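PDB 5ITG: sorbitol dehydrogenase from Gluconobacter oxydans, which probably catalyses the NADP-dependent oxidation of D-sorbitol to L-sorbose. Local coordinates for residues E41-L49 against T94-R102; Q78-P89 against L249-D259. All coordinates share one frame; numbering follows the deposited sequence.

Both interactions are buried, and both belong to the Rossmann domain at the N-terminal end of the chain. They meet at neighbouring strands of one mixed sheet: 94-102 lies on strand 93-106 and 78-89 on strand 82-87, and these two pair antiparallel. Interaction 1 sets a helix across the sheet. It is made mainly by side chains, with one carboxylate at its centre and a water beside it. Interaction 2 joins two strands within the sheet. Backbone bonds carry most of it, with apolar side chains on both faces. Its polar end also turns on one carboxylate, that of D251. The contact is buried along its strands and reaches the surface at both ends.

Interaction 1: residues E41-L49 against T94-R102; sequences EAFYVEQIL and TVRVMGALR
E46 of helix 41-46 lays its carboxylate against the backbone at G99. Its OE2 takes the N-H of G99, with 2.9 Å from G99 N to E46 OE2. The donor comes in on the syn side, 26° out of the carboxylate plane. The same N-H makes a weak second bond to OE1, so the group is held at both oxygens. E46 leaves the helix with CG anti to the backbone N and then bends at chi2 (84°), which swings the carboxylate onto the chain. OE1 is also bonded by Y19 OH.

R96 and E46 slide past each other in opposite directions, their flat ends 67° apart. R96 NH2 sits 3.9 Å from E46 CG but 4.6 Å from E46 OE2, too far for a salt bridge. A water joins them instead. It donates to E46 OE2 (2.6 Å from the water oxygen) and to V97 O, and accepts from R96 NE.

M98, a selenomethionine, is bent at chi2 and chi3. Its CE ends against the helix backbone, 3.4 Å from F43 CA and 4.0 Å from A42 CB. The F43 ring comes near R96 NH1 at CE1. Q47 NE2, over the rim of one face, bonds F43 O. The A100 CB methyl packs 4.2 Å from both V45 CG1 and L49 CD2, with E46 OE1 and A42 O nearer.

The helix runs nearly perpendicular to strand 94-98. Y82 of the adjacent strand 82-87 touches both A42 and M98, V45 packs on I28 of strand 26-31, and R96 meets Q15 of strand 14-15.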
loop_
_atom_site.group_PDB
_atom_site.type_symbol
_atom_site.label_atom_id
_atom_site.label_comp_id
_atom_site.label_asym_id
_atom_site.label_seq_id
_atom_site.Cartn_x
_atom_site.Cartn_y
_atom_site.Cartn_z
ATOM N N GLU A 41 -5.619 8.881 -2.693
ATOM C CA GLU A 41 -6.212 9.299 -3.963
ATOM C C GLU A 41 -7.086 10.553 -3.817
ATOM O O GLU A 41 -6.928 11.525 -4.559
ATOM C CB GLU A 41 -7.054 8.173 -4.566
ATOM C CG GLU A 41 -7.516 8.482 -5.994
ATOM C CD GLU A 41 -8.487 7.459 -6.543
ATOM O OE1 GLU A 41 -8.326 6.261 -6.230
ATOM O OE2 GLU A 41 -9.403 7.848 -7.306
ATOM N N ALA A 42 -8.010 10.532 -2.866
ATOM C CA ALA A 42 -8.892 11.676 -2.653
ATOM C C ALA A 42 -8.078 12.907 -2.272
ATOM O O ALA A 42 -8.433 14.040 -2.616
ATOM C CB ALA A 42 -9.913 11.356 -1.557
ATOM N N PHE A 43 -6.979 12.669 -1.563
ATOM C CA PHE A 43 -6.075 13.727 -1.100
ATOM C C PHE A 43 -5.421 14.468 -2.260
ATOM O O PHE A 43 -5.383 15.704 -2.273
ATOM C CB PHE A 43 -4.990 13.110 -0.205
ATOM C CG PHE A 43 -3.995 14.097 0.327
ATOM C CD1 PHE A 43 -4.332 14.953 1.373
ATOM C CD2 PHE A 43 -2.710 14.156 -0.200
ATOM C CE1 PHE A 43 -3.401 15.854 1.893
ATOM C CE2 PHE A 43 -1.768 15.052 0.310
ATOM C CZ PHE A 43 -2.115 15.903 1.361
ATOM N N TYR A 44 -4.899 13.723 -3.231
ATOM C CA TYR A 44 -4.256 14.350 -4.389
ATOM C C TYR A 44 -5.265 15.082 -5.271
ATOM O O TYR A 44 -4.997 16.189 -5.751
ATOM C CB TYR A 44 -3.499 13.303 -5.218
ATOM C CG TYR A 44 -2.200 12.851 -4.583
ATOM C CD1 TYR A 44 -1.052 13.644 -4.652
ATOM C CD2 TYR A 44 -2.122 11.634 -3.902
ATOM C CE1 TYR A 44 0.149 13.237 -4.059
ATOM C CE2 TYR A 44 -0.929 11.215 -3.302
ATOM C CZ TYR A 44 0.200 12.019 -3.384
ATOM O OH TYR A 44 1.369 11.606 -2.784
ATOM N N VAL A 45 -6.429 14.473 -5.480
ATOM C CA VAL A 45 -7.453 15.098 -6.300
ATOM C C VAL A 45 -7.903 16.415 -5.671
ATOM O O VAL A 45 -8.126 17.411 -6.370
ATOM C CB VAL A 45 -8.663 14.152 -6.482
ATOM C CG1 VAL A 45 -9.830 14.900 -7.118
ATOM C CG2 VAL A 45 -8.256 12.974 -7.366
ATOM N N GLU A 46 -8.018 16.418 -4.347
ATOM C CA GLU A 46 -8.434 17.601 -3.603
ATOM C C GLU A 46 -7.552 18.806 -3.935
ATOM O O GLU A 46 -8.015 19.949 -3.916
ATOM C CB GLU A 46 -8.355 17.320 -2.098
ATOM C CG GLU A 46 -8.801 18.472 -1.210
ATOM C CD GLU A 46 -10.302 18.503 -1.015
ATOM O OE1 GLU A 46 -11.026 17.987 -1.892
ATOM O OE2 GLU A 46 -10.760 19.049 0.010
ATOM N N GLN A 47 -6.288 18.539 -4.251
ATOM C CA GLN A 47 -5.326 19.594 -4.555
ATOM C C GLN A 47 -5.283 20.077 -6.002
ATOM O O GLN A 47 -4.561 21.018 -6.313
ATOM C CB GLN A 47 -3.932 19.146 -4.129
ATOM C CG GLN A 47 -3.833 18.801 -2.652
ATOM C CD GLN A 47 -2.537 18.097 -2.314
ATOM O OE1 GLN A 47 -1.456 18.682 -2.409
ATOM N NE2 GLN A 47 -2.636 16.824 -1.927
ATOM N N ILE A 48 -6.036 19.441 -6.892
ATOM C CA ILE A 48 -6.059 19.878 -8.286
ATOM C C ILE A 48 -7.467 20.278 -8.716
ATOM O O ILE A 48 -7.686 20.688 -9.854
ATOM C CB ILE A 48 -5.522 18.776 -9.241
ATOM C CG1 ILE A 48 -6.251 17.452 -9.002
ATOM C CG2 ILE A 48 -4.023 18.599 -9.040
ATOM C CD1 ILE A 48 -7.686 17.429 -9.500
ATOM N N LEU A 49 -8.419 20.167 -7.794
ATOM C CA LEU A 49 -9.809 20.503 -8.078
ATOM C C LEU A 49 -9.989 22.004 -8.321
ATOM O O LEU A 49 -10.944 22.431 -8.974
ATOM C CB LEU A 49 -10.690 20.044 -6.914
ATOM C CG LEU A 49 -11.888 19.148 -7.242
ATOM C CD1 LEU A 49 -11.507 18.094 -8.269
ATOM C CD2 LEU A 49 -12.382 18.491 -5.962
ATOM N N THR A 94 -2.024 18.562 11.450
ATOM C CA THR A 94 -2.860 19.582 10.830
ATOM C C THR A 94 -4.128 18.846 10.423
ATOM O O THR A 94 -4.096 17.634 10.203
ATOM C CB THR A 94 -2.213 20.185 9.574
ATOM O OG1 THR A 94 -2.096 19.174 8.568
ATOM C CG2 THR A 94 -0.834 20.748 9.894
ATOM N N VAL A 95 -5.247 19.560 10.340
ATOM C CA VAL A 95 -6.501 18.922 9.959
ATOM C C VAL A 95 -7.246 19.720 8.897
ATOM O O VAL A 95 -7.220 20.954 8.891
ATOM C CB VAL A 95 -7.422 18.699 11.189
ATOM C CG1 VAL A 95 -7.809 20.026 11.812
ATOM C CG2 VAL A 95 -8.659 17.916 10.772
ATOM N N ARG A 96 -7.899 19.002 7.989
ATOM C CA ARG A 96 -8.638 19.638 6.909
ATOM C C ARG A 96 -9.907 18.863 6.580
ATOM O O ARG A 96 -9.992 17.656 6.814
ATOM C CB ARG A 96 -7.757 19.729 5.660
ATOM C CG ARG A 96 -7.332 18.374 5.095
ATOM C CD ARG A 96 -6.328 18.550 3.973
ATOM N NE ARG A 96 -6.851 19.427 2.931
ATOM C CZ ARG A 96 -6.105 20.029 2.011
ATOM N NH1 ARG A 96 -4.790 19.852 1.999
ATOM N NH2 ARG A 96 -6.675 20.808 1.102
ATOM N N VAL A 97 -10.899 19.571 6.050
ATOM C CA VAL A 97 -12.157 18.953 5.661
ATOM C C VAL A 97 -12.060 18.727 4.159
ATOM O O VAL A 97 -11.906 19.670 3.384
ATOM C CB VAL A 97 -13.359 19.870 5.992
ATOM C CG1 VAL A 97 -14.660 19.222 5.540
ATOM C CG2 VAL A 97 -13.399 20.136 7.485
HETATM N N MSE A 98 -12.138 17.464 3.763
HETATM C CA MSE A 98 -12.027 17.052 2.371
HETATM C C MSE A 98 -13.354 17.112 1.617
HETATM O O MSE A 98 -14.366 16.620 2.105
HETATM C CB MSE A 98 -11.493 15.621 2.327
HETATM C CG MSE A 98 -10.187 15.421 3.077
HETATM SE SE MSE A 98 -8.683 15.861 1.971
HETATM C CE MSE A 98 -8.780 14.320 0.806
ATOM N N GLY A 99 -13.338 17.684 0.416
ATOM C CA GLY A 99 -14.561 17.780 -0.362
ATOM C C GLY A 99 -14.591 17.061 -1.704
ATOM O O GLY A 99 -15.618 17.073 -2.385
ATOM N N ALA A 100 -13.490 16.413 -2.082
ATOM C CA ALA A 100 -13.408 15.715 -3.367
ATOM C C ALA A 100 -14.458 14.623 -3.617
ATOM O O ALA A 100 -14.881 14.419 -4.756
ATOM C CB ALA A 100 -12.004 15.131 -3.552
ATOM N N LEU A 101 -14.862 13.922 -2.563
ATOM C CA LEU A 101 -15.854 12.851 -2.669
ATOM C C LEU A 101 -17.236 13.492 -2.626
ATOM O O LEU A 101 -17.700 13.888 -1.558
ATOM C CB LEU A 101 -15.691 11.877 -1.499
ATOM C CG LEU A 101 -16.555 10.617 -1.455
ATOM C CD1 LEU A 101 -16.273 9.742 -2.670
ATOM C CD2 LEU A 101 -16.253 9.861 -0.176
ATOM N N ARG A 102 -17.892 13.584 -3.782
ATOM C CA ARG A 102 -19.196 14.235 -3.858
ATOM C C ARG A 102 -20.429 13.352 -3.729
ATOM O O ARG A 102 -21.541 13.856 -3.592
ATOM C CB ARG A 102 -19.286 15.063 -5.143
ATOM C CG ARG A 102 -18.412 16.319 -5.137
ATOM C CD ARG A 102 -18.857 17.317 -4.068
ATOM N NE ARG A 102 -18.252 17.061 -2.761
ATOM C CZ ARG A 102 -18.932 16.954 -1.621
ATOM N NH1 ARG A 102 -20.254 17.074 -1.617
ATOM N NH2 ARG A 102 -18.290 16.735 -0.480
HETATM O O HOH W 1 -9.298 20.132 1.930
#

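Interaction 2: residues Q78-P89 against L249-D259; sequences QDCLYSLTETAP and LDDDLPLVAED
L84 and L255 form the apolar centre, with L84 CD1 3.7 Å from L255 CG. L84 CD1 also reaches the methyl of A257. L255 CD2 comes to the edge of the Y82 ring, 3.5 Å from Y82 CD2. On the other face of the sheet T85 CB meets V256 CG2 at 4.1 Å, and the same methyl touches T87 OG1, which is hydrogen-bonded to S93 OG. Between the faces the backbones pair in parallel. T85 N bonds L255 O, A257 N bonds T85 O and T87 N bonds A257 O.

A nearby water donates to S83 OG and L255 O and bonds T85 OG1. Beyond it lies D251, with CG anti to the backbone N (chi1 -166°), which turns the carboxylate to S83 and Q78. S83 OG donates to the anti lone pair of D251 OD2 at 2.6 Å, and S83 N gives OD2 a second bond of 2.7 Å on the syn side. Q78 NE2 and L253 N reach D251 OD1 from opposite faces of the carboxylate, the latter closing an Asx turn. D252 N donates to a lone pair of Q78 OE1 at 2.8 Å. With an alanine at D251, S83 N, S83 OG and L253 N would lose this acceptor, and the Asx turn would probably be free to shift.

Helices 35-39 and 237-247 cover the two faces. This parallel pairing extends the mixed sheet of the Rossmann domain.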
loop_
_atom_site.group_PDB
_atom_site.type_symbol
_atom_site.label_atom_id
_atom_site.label_comp_id
_atom_site.label_asym_id
_atom_site.label_seq_id
_atom_site.Cartn_x
_atom_site.Cartn_y
_atom_site.Cartn_z
ATOM N N GLN A 78 -23.142 13.921 6.179
ATOM C CA GLN A 78 -22.165 15.002 6.242
ATOM C C GLN A 78 -21.836 15.538 4.857
ATOM O O GLN A 78 -20.778 16.140 4.654
ATOM C CB GLN A 78 -20.881 14.522 6.923
ATOM C CG GLN A 78 -21.048 14.212 8.397
ATOM C CD GLN A 78 -19.772 13.702 9.036
ATOM O OE1 GLN A 78 -19.740 13.406 10.232
ATOM N NE2 GLN A 78 -18.709 13.593 8.243
ATOM N N ASP A 79 -22.753 15.325 3.913
ATOM C CA ASP A 79 -22.565 15.772 2.534
ATOM C C ASP A 79 -21.283 15.177 1.960
ATOM O O ASP A 79 -20.615 15.796 1.128
ATOM C CB ASP A 79 -22.510 17.304 2.464
ATOM C CG ASP A 79 -23.863 17.951 2.718
ATOM O OD1 ASP A 79 -24.807 17.668 1.954
ATOM O OD2 ASP A 79 -23.982 18.741 3.680
ATOM N N CYS A 80 -20.966 13.967 2.420
ATOM C CA CYS A 80 -19.779 13.224 2.006
ATOM C C CYS A 80 -18.466 13.879 2.425
ATOM O O CYS A 80 -17.389 13.439 2.018
ATOM C CB CYS A 80 -19.798 12.986 0.494
ATOM S SG CYS A 80 -21.013 11.735 -0.013
ATOM N N LEU A 81 -18.562 14.924 3.242
ATOM C CA LEU A 81 -17.384 15.629 3.746
ATOM C C LEU A 81 -16.824 14.876 4.952
ATOM O O LEU A 81 -17.577 14.294 5.731
ATOM C CB LEU A 81 -17.755 17.044 4.197
ATOM C CG LEU A 81 -18.264 18.075 3.189
ATOM C CD1 LEU A 81 -18.938 19.211 3.949
ATOM C CD2 LEU A 81 -17.119 18.602 2.336
ATOM N N TYR A 82 -15.505 14.889 5.105
ATOM C CA TYR A 82 -14.864 14.225 6.237
ATOM C C TYR A 82 -13.561 14.936 6.568
ATOM O O TYR A 82 -13.023 15.676 5.742
ATOM C CB TYR A 82 -14.590 12.746 5.936
ATOM C CG TYR A 82 -13.687 12.512 4.754
ATOM C CD1 TYR A 82 -14.195 12.489 3.457
ATOM C CD2 TYR A 82 -12.316 12.332 4.927
ATOM C CE1 TYR A 82 -13.359 12.292 2.354
ATOM C CE2 TYR A 82 -11.472 12.136 3.837
ATOM C CZ TYR A 82 -12.001 12.117 2.554
ATOM O OH TYR A 82 -11.171 11.929 1.472
ATOM N N SER A 83 -13.057 14.730 7.777
ATOM C CA SER A 83 -11.820 15.389 8.168
ATOM C C SER A 83 -10.623 14.459 8.088
ATOM O O SER A 83 -10.704 13.277 8.414
ATOM C CB SER A 83 -11.925 15.948 9.587
ATOM O OG SER A 83 -12.003 14.909 10.540
ATOM N N LEU A 84 -9.508 15.014 7.643
ATOM C CA LEU A 84 -8.281 14.256 7.527
ATOM C C LEU A 84 -7.199 14.951 8.320
ATOM O O LEU A 84 -6.822 16.081 8.011
ATOM C CB LEU A 84 -7.843 14.142 6.062
ATOM C CG LEU A 84 -6.444 13.543 5.849
ATOM C CD1 LEU A 84 -6.377 12.153 6.471
ATOM C CD2 LEU A 84 -6.127 13.477 4.355
ATOM N N THR A 85 -6.722 14.281 9.361
ATOM C CA THR A 85 -5.649 14.817 10.182
ATOM C C THR A 85 -4.360 14.220 9.622
ATOM O O THR A 85 -4.306 13.027 9.324
ATOM C CB THR A 85 -5.802 14.389 11.654
ATOM O OG1 THR A 85 -7.046 14.881 12.167
ATOM C CG2 THR A 85 -4.657 14.945 12.498
ATOM N N GLU A 86 -3.344 15.062 9.452
ATOM C CA GLU A 86 -2.044 14.628 8.948
ATOM C C GLU A 86 -1.017 14.879 10.049
ATOM O O GLU A 86 -0.807 16.016 10.464
ATOM C CB GLU A 86 -1.689 15.412 7.688
ATOM C CG GLU A 86 -2.563 15.044 6.501
ATOM C CD GLU A 86 -2.433 16.012 5.346
ATOM O OE1 GLU A 86 -3.095 17.072 5.380
ATOM O OE2 GLU A 86 -1.665 15.719 4.406
ATOM N N THR A 87 -0.388 13.809 10.524
ATOM C CA THR A 87 0.585 13.911 11.609
ATOM C C THR A 87 2.029 13.664 11.185
ATOM O O THR A 87 2.353 12.611 10.644
ATOM C CB THR A 87 0.226 12.927 12.727
ATOM O OG1 THR A 87 -1.129 13.156 13.135
ATOM C CG2 THR A 87 1.154 13.110 13.921
ATOM N N ALA A 88 2.893 14.639 11.460
ATOM C CA ALA A 88 4.313 14.557 11.107
ATOM C C ALA A 88 5.124 13.895 12.220
ATOM O O ALA A 88 4.673 13.811 13.353
ATOM C CB ALA A 88 4.851 15.953 10.830
ATOM N N PRO A 89 6.336 13.407 11.902
ATOM C CA PRO A 89 7.182 12.754 12.911
ATOM C C PRO A 89 7.548 13.701 14.058
ATOM O O PRO A 89 7.913 13.262 15.154
ATOM C CB PRO A 89 8.404 12.320 12.106
ATOM C CG PRO A 89 7.842 12.101 10.719
ATOM C CD PRO A 89 6.948 13.307 10.564
ATOM N N LEU A 249 -14.159 19.070 15.783
ATOM C CA LEU A 249 -15.224 18.745 14.843
ATOM C C LEU A 249 -15.941 17.459 15.229
ATOM O O LEU A 249 -15.304 16.475 15.601
ATOM C CB LEU A 249 -14.644 18.581 13.436
ATOM C CG LEU A 249 -13.843 19.750 12.861
ATOM C CD1 LEU A 249 -13.124 19.296 11.598
ATOM C CD2 LEU A 249 -14.773 20.921 12.567
ATOM N N ASP A 250 -17.266 17.468 15.137
ATOM C CA ASP A 250 -18.048 16.280 15.460
ATOM C C ASP A 250 -18.144 15.437 14.193
ATOM O O ASP A 250 -19.204 15.323 13.578
ATOM C CB ASP A 250 -19.447 16.674 15.946
ATOM C CG ASP A 250 -20.315 15.468 16.255
ATOM O OD1 ASP A 250 -19.893 14.622 17.072
ATOM O OD2 ASP A 250 -21.423 15.367 15.681
ATOM N N ASP A 251 -17.016 14.851 13.814
ATOM C CA ASP A 251 -16.926 14.039 12.614
ATOM C C ASP A 251 -17.281 12.586 12.887
ATOM O O ASP A 251 -16.772 11.986 13.823
ATOM C CB ASP A 251 -15.501 14.117 12.062
ATOM C CG ASP A 251 -15.389 13.597 10.642
ATOM O OD1 ASP A 251 -16.362 12.994 10.138
ATOM O OD2 ASP A 251 -14.314 13.790 10.033
ATOM N N ASP A 252 -18.162 12.025 12.067
ATOM C CA ASP A 252 -18.543 10.624 12.215
ATOM C C ASP A 252 -17.544 9.721 11.487
ATOM O O ASP A 252 -17.418 8.535 11.803
ATOM C CB ASP A 252 -19.939 10.388 11.640
ATOM C CG ASP A 252 -21.037 10.718 12.628
ATOM O OD1 ASP A 252 -21.122 10.027 13.661
ATOM O OD2 ASP A 252 -21.808 11.666 12.376
ATOM N N LEU A 253 -16.825 10.299 10.529
ATOM C CA LEU A 253 -15.855 9.557 9.727
ATOM C C LEU A 253 -14.459 10.191 9.706
ATOM O O LEU A 253 -13.890 10.424 8.641
ATOM C CB LEU A 253 -16.383 9.446 8.296
ATOM C CG LEU A 253 -17.808 8.894 8.221
ATOM C CD1 LEU A 253 -18.419 9.200 6.870
ATOM C CD2 LEU A 253 -17.781 7.396 8.494
ATOM N N PRO A 254 -13.879 10.462 10.884
ATOM C CA PRO A 254 -12.548 11.067 10.935
ATOM C C PRO A 254 -11.458 10.035 10.688
ATOM O O PRO A 254 -11.615 8.870 11.033
ATOM C CB PRO A 254 -12.485 11.608 12.354
ATOM C CG PRO A 254 -13.160 10.512 13.114
ATOM C CD PRO A 254 -14.385 10.209 12.246
ATOM N N LEU A 255 -10.358 10.465 10.082
ATOM C CA LEU A 255 -9.243 9.561 9.842
ATOM C C LEU A 255 -7.948 10.355 9.944
ATOM O O LEU A 255 -7.952 11.594 9.901
ATOM C CB LEU A 255 -9.358 8.870 8.473
ATOM C CG LEU A 255 -9.038 9.619 7.180
ATOM C CD1 LEU A 255 -9.097 8.638 6.017
ATOM C CD2 LEU A 255 -10.012 10.761 6.969
ATOM N N VAL A 256 -6.844 9.634 10.092
ATOM C CA VAL A 256 -5.540 10.257 10.237
ATOM C C VAL A 256 -4.506 9.517 9.389
ATOM O O VAL A 256 -4.623 8.321 9.151
ATOM C CB VAL A 256 -5.123 10.258 11.733
ATOM C CG1 VAL A 256 -5.197 8.850 12.295
ATOM C CG2 VAL A 256 -3.731 10.838 11.901
ATOM N N ALA A 257 -3.506 10.247 8.917
ATOM C CA ALA A 257 -2.457 9.655 8.095
ATOM C C ALA A 257 -1.156 10.376 8.397
ATOM O O ALA A 257 -1.171 11.471 8.960
ATOM C CB ALA A 257 -2.803 9.801 6.616
ATOM N N GLU A 258 -0.033 9.757 8.029
ATOM C CA GLU A 258 1.269 10.380 8.247
ATOM C C GLU A 258 1.353 11.532 7.254
ATOM O O GLU A 258 0.665 11.526 6.228
ATOM C CB GLU A 258 2.403 9.374 7.988
ATOM C CG GLU A 258 2.505 8.897 6.547
ATOM C CD GLU A 258 3.620 7.883 6.333
ATOM O OE1 GLU A 258 4.655 7.963 7.031
ATOM O OE2 GLU A 258 3.469 7.014 5.448
ATOM N N ASP A 259 2.179 12.525 7.552
ATOM C CA ASP A 259 2.315 13.652 6.646
ATOM C C ASP A 259 2.929 13.202 5.321
ATOM O O ASP A 259 2.600 13.748 4.268
ATOM C CB ASP A 259 3.163 14.762 7.290
ATOM C CG ASP A 259 4.582 14.330 7.565
ATOM O OD1 ASP A 259 4.780 13.202 8.059
ATOM O OD2 ASP A 259 5.506 15.133 7.302
HETATM O O HOH W 2 -9.506 13.712 11.297
#